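Trypsin-resistant surface T6 protein (Streptococcus pyogenes serotype M6, PDB 4P0D) is the T6 backbone pilin, which probably polymerises through sortase-made covalent links to build the shaft of surface pili. Local coordinates at residues L209-K214 / A218-D223; F323-S328 / I335-G340; D350-T353 / Y359-S362. The protein carries 1 engineered substitution. One frame throughout, in Å; residues are numbered along the deposited sequence.

Contact 1: residues L209-K214 / A218-D223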
ATOM      1  N   LEU A 209      -9.516  -6.713  -9.992  1.00 14.82           N
ATOM      2  CA  LEU A 209      -9.873  -5.945  -8.791  1.00 16.29           C
ATOM      3  C   LEU A 209     -11.251  -6.334  -8.293  1.00 16.14           C
ATOM      4  O   LEU A 209     -12.228  -6.312  -9.044  1.00 16.71           O
ATOM      5  CB  LEU A 209      -9.821  -4.432  -9.077  1.00 16.60           C
ATOM      6  CG  LEU A 209     -10.083  -3.444  -7.933  1.00 18.28           C
ATOM      7  CD1 LEU A 209      -8.984  -3.520  -6.876  1.00 18.61           C
ATOM      8  CD2 LEU A 209     -10.192  -2.014  -8.478  1.00 19.06           C
ATOM      9  N   THR A 210     -11.330  -6.715  -7.028  1.00 16.02           N
ATOM     10  CA  THR A 210     -12.602  -7.044  -6.434  1.00 16.46           C
ATOM     11  C   THR A 210     -12.768  -6.291  -5.138  1.00 16.01           C
ATOM     12  O   THR A 210     -11.804  -5.883  -4.494  1.00 17.33           O
ATOM     13  CB  THR A 210     -12.743  -8.559  -6.178  1.00 17.08           C
ATOM     14  OG1 THR A 210     -11.936  -8.925  -5.055  1.00 18.74           O
ATOM     15  CG2 THR A 210     -12.304  -9.355  -7.378  1.00 16.86           C
ATOM     16  N   VAL A 211     -14.012  -6.091  -4.756  1.00 16.01           N
ATOM     17  CA  VAL A 211     -14.334  -5.381  -3.541  1.00 15.51           C
ATOM     18  C   VAL A 211     -15.449  -6.179  -2.871  1.00 15.79           C
ATOM     19  O   VAL A 211     -16.447  -6.498  -3.517  1.00 16.84           O
ATOM     20  CB  VAL A 211     -14.809  -3.936  -3.856  1.00 14.80           C
ATOM     21  CG1 VAL A 211     -15.359  -3.268  -2.626  1.00 14.82           C
ATOM     22  CG2 VAL A 211     -13.694  -3.096  -4.453  1.00 14.88           C
ATOM     23  N   GLU A 212     -15.261  -6.547  -1.605  0.70 15.71           N
ATOM     24  CA  GLU A 212     -16.312  -7.146  -0.790  0.70 16.24           C
ATOM     25  C   GLU A 212     -16.691  -6.117   0.264  0.70 16.04           C
ATOM     26  O   GLU A 212     -15.839  -5.411   0.790  0.70 16.34           O
ATOM     27  CB  GLU A 212     -15.848  -8.464  -0.137  0.70 16.80           C
ATOM     28  CG  GLU A 212     -16.759  -9.042   0.960  0.70 17.06           C
ATOM     29  CD  GLU A 212     -16.308  -8.705   2.385  0.70 18.22           C
ATOM     30  OE1 GLU A 212     -15.152  -9.071   2.718  0.70 19.69           O
ATOM     31  OE2 GLU A 212     -17.094  -8.095   3.181  0.70 16.83           O
ATOM     32  N   TRP A 213     -17.979  -6.019   0.541  1.00 15.65           N
ATOM     33  CA  TRP A 213     -18.501  -5.096   1.550  1.00 16.10           C
ATOM     34  C   TRP A 213     -19.768  -5.731   2.122  1.00 17.25           C
ATOM     35  O   TRP A 213     -20.627  -6.205   1.376  1.00 15.72           O
ATOM     36  CB  TRP A 213     -18.807  -3.741   0.919  1.00 16.11           C
ATOM     37  CG  TRP A 213     -19.441  -2.740   1.864  1.00 16.99           C
ATOM     38  CD1 TRP A 213     -18.846  -2.077   2.891  1.00 17.16           C
ATOM     39  CD2 TRP A 213     -20.790  -2.303   1.835  1.00 17.86           C
ATOM     40  NE1 TRP A 213     -19.752  -1.252   3.516  1.00 17.90           N
ATOM     41  CE2 TRP A 213     -20.954  -1.362   2.872  1.00 18.09           C
ATOM     42  CE3 TRP A 213     -21.874  -2.594   1.012  1.00 18.02           C
ATOM     43  CZ2 TRP A 213     -22.171  -0.727   3.117  1.00 18.53           C
ATOM     44  CZ3 TRP A 213     -23.075  -1.974   1.261  1.00 18.87           C
ATOM     45  CH2 TRP A 213     -23.213  -1.046   2.301  1.00 18.70           C
ATOM     46  N   LYS A 214     -19.851  -5.762   3.446  1.00 19.05           N
ATOM     47  CA  LYS A 214     -20.943  -6.436   4.158  1.00 20.90           C
ATOM     48  C   LYS A 214     -21.133  -7.893   3.729  1.00 20.28           C
ATOM     49  O   LYS A 214     -22.249  -8.380   3.683  1.00 19.90           O
ATOM     50  CB  LYS A 214     -22.256  -5.657   3.979  1.00 22.55           C
ATOM     51  CG  LYS A 214     -22.251  -4.310   4.688  1.00 24.31           C
ATOM     52  CD  LYS A 214     -23.647  -3.867   5.100  1.00 25.60           C
ATOM     53  CE  LYS A 214     -24.610  -3.878   3.927  1.00 26.65           C
ATOM     54  NZ  LYS A 214     -25.730  -2.925   4.137  1.00 28.15           N
ATOM     55  N   ALA A 218     -18.943  -6.846  -4.711  1.00 17.85           N
ATOM     56  CA  ALA A 218     -19.315  -5.761  -5.584  1.00 18.48           C
ATOM     57  C   ALA A 218     -19.170  -6.186  -7.032  1.00 18.52           C
ATOM     58  O   ALA A 218     -18.408  -7.110  -7.347  1.00 18.31           O
ATOM     59  CB  ALA A 218     -18.439  -4.559  -5.299  1.00 18.05           C
ATOM     60  N   ASN A 219     -19.957  -5.551  -7.896  1.00 18.52           N
ATOM     61  CA  ASN A 219     -19.729  -5.592  -9.331  1.00 19.86           C
ATOM     62  C   ASN A 219     -19.164  -4.240  -9.696  1.00 18.76           C
ATOM     63  O   ASN A 219     -19.741  -3.202  -9.363  1.00 17.21           O
ATOM     64  CB  ASN A 219     -21.011  -5.849 -10.125  1.00 23.06           C
ATOM     65  CG  ASN A 219     -20.740  -6.067 -11.615  1.00 25.40           C
ATOM     66  OD1 ASN A 219     -19.791  -6.759 -11.987  1.00 28.04           O
ATOM     67  ND2 ASN A 219     -21.581  -5.475 -12.474  1.00 26.77           N
ATOM     68  N   ILE A 220     -18.017  -4.247 -10.350  1.00 17.89           N
ATOM     69  CA  ILE A 220     -17.416  -3.021 -10.799  1.00 17.87           C
ATOM     70  C   ILE A 220     -17.782  -2.895 -12.274  1.00 18.50           C
ATOM     71  O   ILE A 220     -17.398  -3.727 -13.081  1.00 16.92           O
ATOM     72  CB  ILE A 220     -15.896  -3.040 -10.590  1.00 17.68           C
ATOM     73  CG1 ILE A 220     -15.607  -3.383  -9.119  1.00 18.39           C
ATOM     74  CG2 ILE A 220     -15.275  -1.708 -11.021  1.00 17.58           C
ATOM     75  CD1 ILE A 220     -14.160  -3.250  -8.717  1.00 18.45           C
ATOM     76  N   THR A 221     -18.527  -1.853 -12.626  1.00 18.84           N
ATOM     77  CA  THR A 221     -18.920  -1.677 -14.002  1.00 18.64           C
ATOM     78  C   THR A 221     -17.884  -0.929 -14.834  1.00 19.71           C
ATOM     79  O   THR A 221     -16.855  -0.464 -14.334  1.00 19.16           O
ATOM     80  CB  THR A 221     -20.307  -1.015 -14.107  1.00 18.71           C
ATOM     81  OG1 THR A 221     -20.263   0.323 -13.620  1.00 17.98           O
ATOM     82  CG2 THR A 221     -21.317  -1.814 -13.299  1.00 18.92           C
ATOM     83  N   GLU A 222     -18.174  -0.843 -16.127  1.00 21.01           N
ATOM     84  CA  GLU A 222     -17.288  -0.261 -17.122  1.00 22.26           C
ATOM     85  C   GLU A 222     -16.720   1.104 -16.737  1.00 20.52           C
ATOM     86  O   GLU A 222     -15.537   1.327 -16.905  1.00 20.29           O
ATOM     87  CB  GLU A 222     -18.034  -0.166 -18.471  1.00 25.51           C
ATOM     88  CG  GLU A 222     -17.187   0.266 -19.643  1.00 29.66           C
ATOM     89  CD  GLU A 222     -17.992   0.271 -20.941  1.00 33.50           C
ATOM     90  OE1 GLU A 222     -18.172  -0.807 -21.534  1.00 35.59           O
ATOM     91  OE2 GLU A 222     -18.463   1.352 -21.371  1.00 37.09           O
ATOM     92  N   ASP A 223     -17.542   2.007 -16.216  1.00 18.71           N
ATOM     93  CA  ASP A 223     -17.073   3.353 -15.831  1.00 19.13           C
ATOM     94  C   ASP A 223     -16.384   3.434 -14.449  1.00 18.19           C
ATOM     95  O   ASP A 223     -15.966   4.520 -14.027  1.00 18.67           O
ATOM     96  CB  ASP A 223     -18.203   4.385 -15.918  1.00 19.26           C
ATOM     97  CG  ASP A 223     -19.223   4.265 -14.787  1.00 20.63           C
ATOM     98  OD1 ASP A 223     -19.095   3.393 -13.879  1.00 20.12           O
ATOM     99  OD2 ASP A 223     -20.170   5.074 -14.819  1.00 20.96           O
TER
HETATM  100  O   HOH W   1     -15.821  -6.989  -6.813  1.00 15.02           O
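Val-211 and Ala-218 face each other close to the turn of the hairpin formed by strands 202-213 and 216-220, and here the two backbones come nearest. The Val-211 carbonyl O takes the Ala-218 N-H at 2.8 Å in an almost straight bond. The return half of this antiparallel pair is bridged by solvent: Val-211 N lies 5.2 Å from Ala-218 O, and a water between them accepts the N-H and donates to the carbonyl, 2.6 Å from Ala-218 O. The pair therefore opens just beyond this direct bond, where the water takes over. At this point Ala-218 CB rests against Val-211 CB at 4.0 Å, a methyl small enough to lie beside the branched carbon of the valine.

Farther along, the gap is spanned by side chains. Ile-220 holds CG1 anti to its carbonyl carbon (chi1 -53°) and runs on extended to CD1 (chi2 -172°), which makes this methyl the reaching end. CD1 comes to 3.6 Å from Leu-209 O and meets Leu-209 CG, the two side chains crossing at about a right angle. Leu-209 CD2 borders the same methyl, and Val-211 CG2, placed beside its own backbone N, approaches Ile-220 CD1 at 4.3 Å. The single tip thus has aliphatic neighbours from both residues. The neighbouring strands complete the packing: Val-226 of strand 225-228, paired with 216-220, touches both Val-211 and Ala-218, while Leu-209 packs on Ile-259 and Tyr-261 of strand 258-265, paired with 202-213.

At the turn, Lys-214 lays CG over the centre of one face of the Trp-213 ring and extends NZ to salt bridges with Glu-229 and Glu-253. The whole is an antiparallel beta hairpin, splayed and water-bridged, in the Cna-B-like domain of a Gram-positive pilin backbone subunit.

Contact 2: residues F323-S328 / I335-G340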
ATOM      1  N   PHE A 323      25.699 -20.895 -13.082  1.00 17.88           N
ATOM      2  CA  PHE A 323      26.690 -21.960 -12.989  1.00 18.20           C
ATOM      3  C   PHE A 323      27.763 -21.741 -14.053  1.00 19.83           C
ATOM      4  O   PHE A 323      27.603 -20.925 -14.957  1.00 18.88           O
ATOM      5  CB  PHE A 323      26.030 -23.326 -13.178  1.00 19.42           C
ATOM      6  CG  PHE A 323      25.354 -23.502 -14.522  1.00 19.95           C
ATOM      7  CD1 PHE A 323      26.081 -23.915 -15.626  1.00 20.60           C
ATOM      8  CD2 PHE A 323      23.990 -23.262 -14.673  1.00 20.25           C
ATOM      9  CE1 PHE A 323      25.477 -24.084 -16.851  1.00 20.90           C
ATOM     10  CE2 PHE A 323      23.370 -23.443 -15.897  1.00 20.62           C
ATOM     11  CZ  PHE A 323      24.115 -23.847 -16.992  1.00 21.01           C
ATOM     12  N   ARG A 324      28.862 -22.473 -13.935  1.00 21.06           N
ATOM     13  CA  ARG A 324      29.911 -22.385 -14.927  1.00 22.67           C
ATOM     14  C   ARG A 324      30.189 -23.757 -15.523  1.00 21.74           C
ATOM     15  O   ARG A 324      30.244 -24.762 -14.803  1.00 22.61           O
ATOM     16  CB  ARG A 324      31.176 -21.783 -14.329  1.00 23.47           C
ATOM     17  CG  ARG A 324      32.173 -21.339 -15.383  1.00 25.10           C
ATOM     18  CD  ARG A 324      33.457 -20.841 -14.748  1.00 27.01           C
ATOM     19  NE  ARG A 324      34.115 -19.869 -15.610  1.00 29.62           N
ATOM     20  CZ  ARG A 324      35.301 -19.319 -15.360  1.00 33.70           C
ATOM     21  NH1 ARG A 324      35.984 -19.640 -14.255  1.00 34.65           N
ATOM     22  NH2 ARG A 324      35.811 -18.441 -16.216  1.00 33.91           N
ATOM     23  N   LYS A 325      30.357 -23.775 -16.846  1.00 21.76           N
ATOM     24  CA  LYS A 325      30.662 -24.978 -17.592  1.00 21.77           C
ATOM     25  C   LYS A 325      32.147 -25.025 -17.931  1.00 21.69           C
ATOM     26  O   LYS A 325      32.664 -24.079 -18.523  1.00 22.16           O
ATOM     27  CB  LYS A 325      29.846 -24.988 -18.883  1.00 22.02           C
ATOM     28  CG  LYS A 325      29.847 -26.316 -19.613  1.00 22.68           C
ATOM     29  CD  LYS A 325      29.476 -27.451 -18.660  1.00 23.35           C
ATOM     30  CE  LYS A 325      29.351 -28.771 -19.388  1.00 24.15           C
ATOM     31  NZ  LYS A 325      30.673 -29.250 -19.855  1.00 23.44           N
ATOM     32  N   VAL A 326      32.822 -26.125 -17.580  1.00 21.81           N
ATOM     33  CA  VAL A 326      34.263 -26.240 -17.834  1.00 21.41           C
ATOM     34  C   VAL A 326      34.657 -27.620 -18.359  1.00 21.72           C
ATOM     35  O   VAL A 326      33.896 -28.583 -18.237  1.00 21.49           O
ATOM     36  CB  VAL A 326      35.095 -25.941 -16.569  1.00 21.82           C
ATOM     37  CG1 VAL A 326      34.800 -24.543 -16.046  1.00 22.41           C
ATOM     38  CG2 VAL A 326      34.870 -26.988 -15.479  1.00 21.81           C
ATOM     39  N   ASP A 327      35.854 -27.689 -18.950  1.00 21.96           N
ATOM     40  CA  ASP A 327      36.475 -28.953 -19.360  1.00 21.67           C
ATOM     41  C   ASP A 327      36.846 -29.748 -18.113  1.00 22.42           C
ATOM     42  O   ASP A 327      37.449 -29.214 -17.165  1.00 21.58           O
ATOM     43  CB  ASP A 327      37.717 -28.653 -20.195  1.00 22.13           C
ATOM     44  CG  ASP A 327      38.500 -29.908 -20.566  1.00 23.49           C
ATOM     45  OD1 ASP A 327      39.227 -30.460 -19.692  1.00 24.13           O
ATOM     46  OD2 ASP A 327      38.398 -30.326 -21.735  1.00 24.16           O
ATOM     47  N   SER A 328      36.496 -31.027 -18.099  1.00 22.40           N
ATOM     48  CA  SER A 328      36.673 -31.845 -16.895  1.00 24.33           C
ATOM     49  C   SER A 328      38.130 -31.949 -16.382  1.00 25.66           C
ATOM     50  O   SER A 328      38.347 -32.207 -15.195  1.00 25.64           O
ATOM     51  CB  SER A 328      36.135 -33.251 -17.140  1.00 24.82           C
ATOM     52  OG  SER A 328      36.855 -33.868 -18.195  1.00 26.04           O
ATOM     53  N   ILE A 335      32.168 -22.539 -23.995  1.00 24.87           N
ATOM     54  CA  ILE A 335      31.107 -21.724 -24.582  1.00 25.13           C
ATOM     55  C   ILE A 335      30.066 -22.598 -25.270  1.00 25.26           C
ATOM     56  O   ILE A 335      30.386 -23.683 -25.759  1.00 25.58           O
ATOM     57  CB  ILE A 335      31.709 -20.723 -25.587  1.00 25.50           C
ATOM     58  CG1 ILE A 335      30.651 -19.767 -26.134  1.00 25.02           C
ATOM     59  CG2 ILE A 335      32.442 -21.430 -26.737  1.00 26.32           C
ATOM     60  CD1 ILE A 335      31.270 -18.636 -26.945  1.00 24.34           C
ATOM     61  N   GLY A 336      28.819 -22.129 -25.276  1.00 23.45           N
ATOM     62  CA  GLY A 336      27.771 -22.674 -26.122  1.00 23.15           C
ATOM     63  C   GLY A 336      27.107 -23.958 -25.672  1.00 22.07           C
ATOM     64  O   GLY A 336      26.421 -24.592 -26.462  1.00 22.64           O
ATOM     65  N   ALA A 337      27.330 -24.359 -24.417  1.00 21.85           N
ATOM     66  CA  ALA A 337      26.638 -25.500 -23.820  1.00 20.23           C
ATOM     67  C   ALA A 337      25.200 -25.079 -23.504  1.00 21.22           C
ATOM     68  O   ALA A 337      24.974 -24.010 -22.921  1.00 21.04           O
ATOM     69  CB  ALA A 337      27.341 -25.933 -22.554  1.00 19.47           C
ATOM     70  N   ILE A 338      24.236 -25.892 -23.913  1.00 20.66           N
ATOM     71  CA  ILE A 338      22.823 -25.604 -23.632  1.00 20.77           C
ATOM     72  C   ILE A 338      22.318 -26.481 -22.501  1.00 19.93           C
ATOM     73  O   ILE A 338      22.441 -27.710 -22.549  1.00 21.51           O
ATOM     74  CB  ILE A 338      21.937 -25.787 -24.879  1.00 21.27           C
ATOM     75  CG1 ILE A 338      22.542 -25.010 -26.054  1.00 22.83           C
ATOM     76  CG2 ILE A 338      20.502 -25.361 -24.587  1.00 20.39           C
ATOM     77  CD1 ILE A 338      21.785 -25.167 -27.355  1.00 24.44           C
ATOM     78  N   PHE A 339      21.740 -25.824 -21.497  1.00 19.63           N
ATOM     79  CA  PHE A 339      21.228 -26.450 -20.291  1.00 19.60           C
ATOM     80  C   PHE A 339      19.774 -26.111 -20.066  1.00 18.83           C
ATOM     81  O   PHE A 339      19.340 -24.991 -20.350  1.00 20.48           O
ATOM     82  CB  PHE A 339      22.017 -25.985 -19.064  1.00 19.85           C
ATOM     83  CG  PHE A 339      23.331 -26.679 -18.901  1.00 19.67           C
ATOM     84  CD1 PHE A 339      24.436 -26.266 -19.620  1.00 19.75           C
ATOM     85  CD2 PHE A 339      23.447 -27.779 -18.067  1.00 20.36           C
ATOM     86  CE1 PHE A 339      25.653 -26.926 -19.488  1.00 20.30           C
ATOM     87  CE2 PHE A 339      24.661 -28.433 -17.919  1.00 20.28           C
ATOM     88  CZ  PHE A 339      25.765 -28.006 -18.638  1.00 20.19           C
ATOM     89  N   GLY A 340      19.039 -27.086 -19.549  1.00 17.88           N
ATOM     90  CA  GLY A 340      17.728 -26.865 -18.971  1.00 18.73           C
ATOM     91  C   GLY A 340      17.826 -26.671 -17.462  1.00 18.51           C
ATOM     92  O   GLY A 340      18.684 -27.244 -16.798  1.00 18.85           O
TER
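Phe-323 turns the CE1-CZ edge of its ring onto one face of Phe-339, an edge-to-face pair with centroids 4.8 Å apart and planes at 63°. CZ is the leading atom, 3.5 Å from Phe-339 CG, while CE1 sits above the ring, offset toward its rim. Phe-323 has CG between its backbone N and carbonyl carbon (chi1 61°), a placement that carries the ring across to the facing strand.

Lys-325, two residues on and pointing the same way, meets Phe-339 differently. Its chain bends at chi2 and again at chi4, and it passes the ring at about a right angle. CE lies at the ring edge, in the plane, 3.7 Å from Phe-339 CZ, with CD close beside it. Nearer the backbone, Lys-325 CG touches Ala-337 CB at 3.9 Å. One aromatic ring is thus covered on a face by Phe-323 and lined at its rim by the lysine methylenes. Strands 320-327 and 338-343 belong to different sheets, and these side chains pack between them. Val-352 adds to the packing round both rings, and Ile-372 to that on Phe-339.

Beyond CE, Lys-325 NZ is covalently joined to Asn-479 CG, with Glu-374 packed against both Lys-325 and Phe-339. This lysine-asparagine crosslink beside a glutamate is the intramolecular isopeptide arrangement of Gram-positive pilins. It ties strand 320-327 to strand 470-479. As an amide, the linked nitrogen carries no ammonium charge, consistent with a lysine chain buried against aromatic and aliphatic groups, with Glu-374 its acidic neighbour.

Contact 3: residues D350-T353 / Y359-S362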
ATOM      1  N   ASP A 350      13.481 -22.929 -17.507  1.00 18.44           N
ATOM      2  CA  ASP A 350      14.247 -22.049 -18.383  1.00 18.26           C
ATOM      3  C   ASP A 350      15.273 -22.871 -19.164  1.00 17.94           C
ATOM      4  O   ASP A 350      15.579 -24.021 -18.790  1.00 16.26           O
ATOM      5  CB  ASP A 350      14.956 -20.989 -17.513  1.00 18.62           C
ATOM      6  CG  ASP A 350      15.543 -19.828 -18.318  1.00 17.99           C
ATOM      7  OD1 ASP A 350      15.088 -19.561 -19.445  1.00 18.71           O
ATOM      8  OD2 ASP A 350      16.450 -19.167 -17.794  1.00 17.05           O
ATOM      9  N   ILE A 351      15.779 -22.274 -20.243  1.00 17.69           N
ATOM     10  CA  ILE A 351      16.867 -22.835 -21.055  1.00 19.05           C
ATOM     11  C   ILE A 351      17.940 -21.768 -21.205  1.00 19.07           C
ATOM     12  O   ILE A 351      17.658 -20.601 -21.489  1.00 18.33           O
ATOM     13  CB  ILE A 351      16.357 -23.330 -22.431  1.00 19.91           C
ATOM     14  CG1 ILE A 351      15.502 -24.589 -22.225  1.00 21.14           C
ATOM     15  CG2 ILE A 351      17.500 -23.683 -23.385  1.00 20.27           C
ATOM     16  CD1 ILE A 351      14.665 -24.950 -23.424  1.00 22.29           C
ATOM     17  N   VAL A 352      19.182 -22.165 -20.987  1.00 19.53           N
ATOM     18  CA  VAL A 352      20.287 -21.214 -21.009  1.00 19.51           C
ATOM     19  C   VAL A 352      21.438 -21.762 -21.847  1.00 20.34           C
ATOM     20  O   VAL A 352      21.575 -22.965 -22.021  1.00 21.66           O
ATOM     21  CB  VAL A 352      20.747 -20.869 -19.577  1.00 18.67           C
ATOM     22  CG1 VAL A 352      19.551 -20.436 -18.728  1.00 19.25           C
ATOM     23  CG2 VAL A 352      21.448 -22.039 -18.914  1.00 19.01           C
ATOM     24  N   THR A 353      22.254 -20.853 -22.355  1.00 21.35           N
ATOM     25  CA  THR A 353      23.417 -21.201 -23.155  1.00 21.26           C
ATOM     26  C   THR A 353      24.653 -20.574 -22.537  1.00 20.13           C
ATOM     27  O   THR A 353      24.628 -19.389 -22.227  1.00 19.94           O
ATOM     28  CB  THR A 353      23.217 -20.659 -24.580  1.00 22.19           C
ATOM     29  OG1 THR A 353      22.096 -21.318 -25.166  1.00 22.51           O
ATOM     30  CG2 THR A 353      24.450 -20.895 -25.432  1.00 22.97           C
ATOM     31  N   TYR A 359      29.768 -19.162 -18.277  1.00 20.48           N
ATOM     32  CA  TYR A 359      28.704 -18.810 -17.331  1.00 20.87           C
ATOM     33  C   TYR A 359      27.342 -18.789 -17.996  1.00 19.76           C
ATOM     34  O   TYR A 359      27.229 -18.408 -19.156  1.00 20.53           O
ATOM     35  CB  TYR A 359      28.966 -17.429 -16.680  1.00 21.16           C
ATOM     36  CG  TYR A 359      30.025 -17.430 -15.599  1.00 21.88           C
ATOM     37  CD1 TYR A 359      29.827 -18.118 -14.415  1.00 22.68           C
ATOM     38  CD2 TYR A 359      31.228 -16.722 -15.753  1.00 23.21           C
ATOM     39  CE1 TYR A 359      30.789 -18.134 -13.419  1.00 22.90           C
ATOM     40  CE2 TYR A 359      32.188 -16.716 -14.742  1.00 23.35           C
ATOM     41  CZ  TYR A 359      31.963 -17.435 -13.590  1.00 23.90           C
ATOM     42  OH  TYR A 359      32.901 -17.482 -12.579  1.00 25.86           O
ATOM     43  N   ALA A 360      26.317 -19.191 -17.238  1.00 18.97           N
ATOM     44  CA  ALA A 360      24.915 -19.050 -17.641  1.00 17.77           C
ATOM     45  C   ALA A 360      24.078 -18.573 -16.443  1.00 17.69           C
ATOM     46  O   ALA A 360      24.429 -18.850 -15.303  1.00 17.15           O
ATOM     47  CB  ALA A 360      24.387 -20.375 -18.164  1.00 17.10           C
ATOM     48  N   ILE A 361      22.984 -17.856 -16.702  1.00 18.01           N
ATOM     49  CA  ILE A 361      22.082 -17.428 -15.638  1.00 18.54           C
ATOM     50  C   ILE A 361      20.625 -17.675 -16.028  1.00 17.47           C
ATOM     51  O   ILE A 361      20.231 -17.455 -17.172  1.00 17.56           O
ATOM     52  CB  ILE A 361      22.260 -15.930 -15.284  1.00 20.71           C
ATOM     53  CG1 ILE A 361      23.678 -15.664 -14.779  1.00 22.08           C
ATOM     54  CG2 ILE A 361      21.271 -15.505 -14.210  1.00 20.52           C
ATOM     55  CD1 ILE A 361      23.965 -14.194 -14.572  1.00 23.65           C
ATOM     56  N   SER A 362      19.837 -18.118 -15.060  1.00 16.64           N
ATOM     57  CA  SER A 362      18.426 -18.418 -15.280  1.00 16.16           C
ATOM     58  C   SER A 362      17.565 -17.165 -15.160  1.00 15.63           C
ATOM     59  O   SER A 362      18.011 -16.138 -14.648  1.00 16.08           O
ATOM     60  CB  SER A 362      17.950 -19.426 -14.255  1.00 16.44           C
ATOM     61  OG  SER A 362      17.690 -18.819 -12.994  1.00 16.16           O
TER
HETATM   62  O   HOH W   2      25.327 -17.167 -20.762  1.00 23.48           O
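Val-352 and Ala-360 meet across the interior of a beta sandwich, the prealbumin-like fold of this domain. Strands 350-353 and 359-361 lie in different sheets, their axes 6.4 Å apart and nearly antiparallel at 157°, and the join is made by side chains and water.

The apolar part is tight: Val-352 CG2 presses on Ala-360 CB at 3.5 Å, closer than carbons usually come. With chi1 at -52°, the other methyl, CG1, stands anti to the carbonyl carbon and reaches the backbone at Ile-361 O, 3.4 Å away. Phe-323 of strand 320-327 also packs on Ala-360.

The polar part lies at one end. Asp-350 OD2 comes 3.3 Å from Ser-362 CA, and the same oxygen takes the Thr-363 N-H and a salt bridge from Lys-406. Lys-406 NZ also donates to Ile-361 O, so one ammonium group bridges the carboxylate and the opposing backbone. Ser-362 OG is hydrogen-bonded to Ile-321 N of the neighbouring strand.

Solvent spans the other end: a single water donates to both Thr-353 O and Tyr-359 O, each at 2.8 Å.

Overall arrangement
Contacts 2 and 3 are buried neighbours, their centres 9 Å apart, in the prealbumin-like region; contact 1 is a partly buried hairpin in the Cna-B-like region, with its centre 43 Å or more from either. Contacts 2 and 3 each join the same two sheets. Strand 320-327 pairs with 359-361 in one, and 338-343 with 348-353 in the other, through backbone bonds such as Phe-339 O to Val-352 N. Their chemistry shifts along this shared interior, from aromatic rings beside a covalent crosslink to small aliphatic groups flanked by an ionic end and a water. Contact 1 instead links adjacent strands, combining one direct backbone hydrogen bond and a water bridge with aliphatic packing.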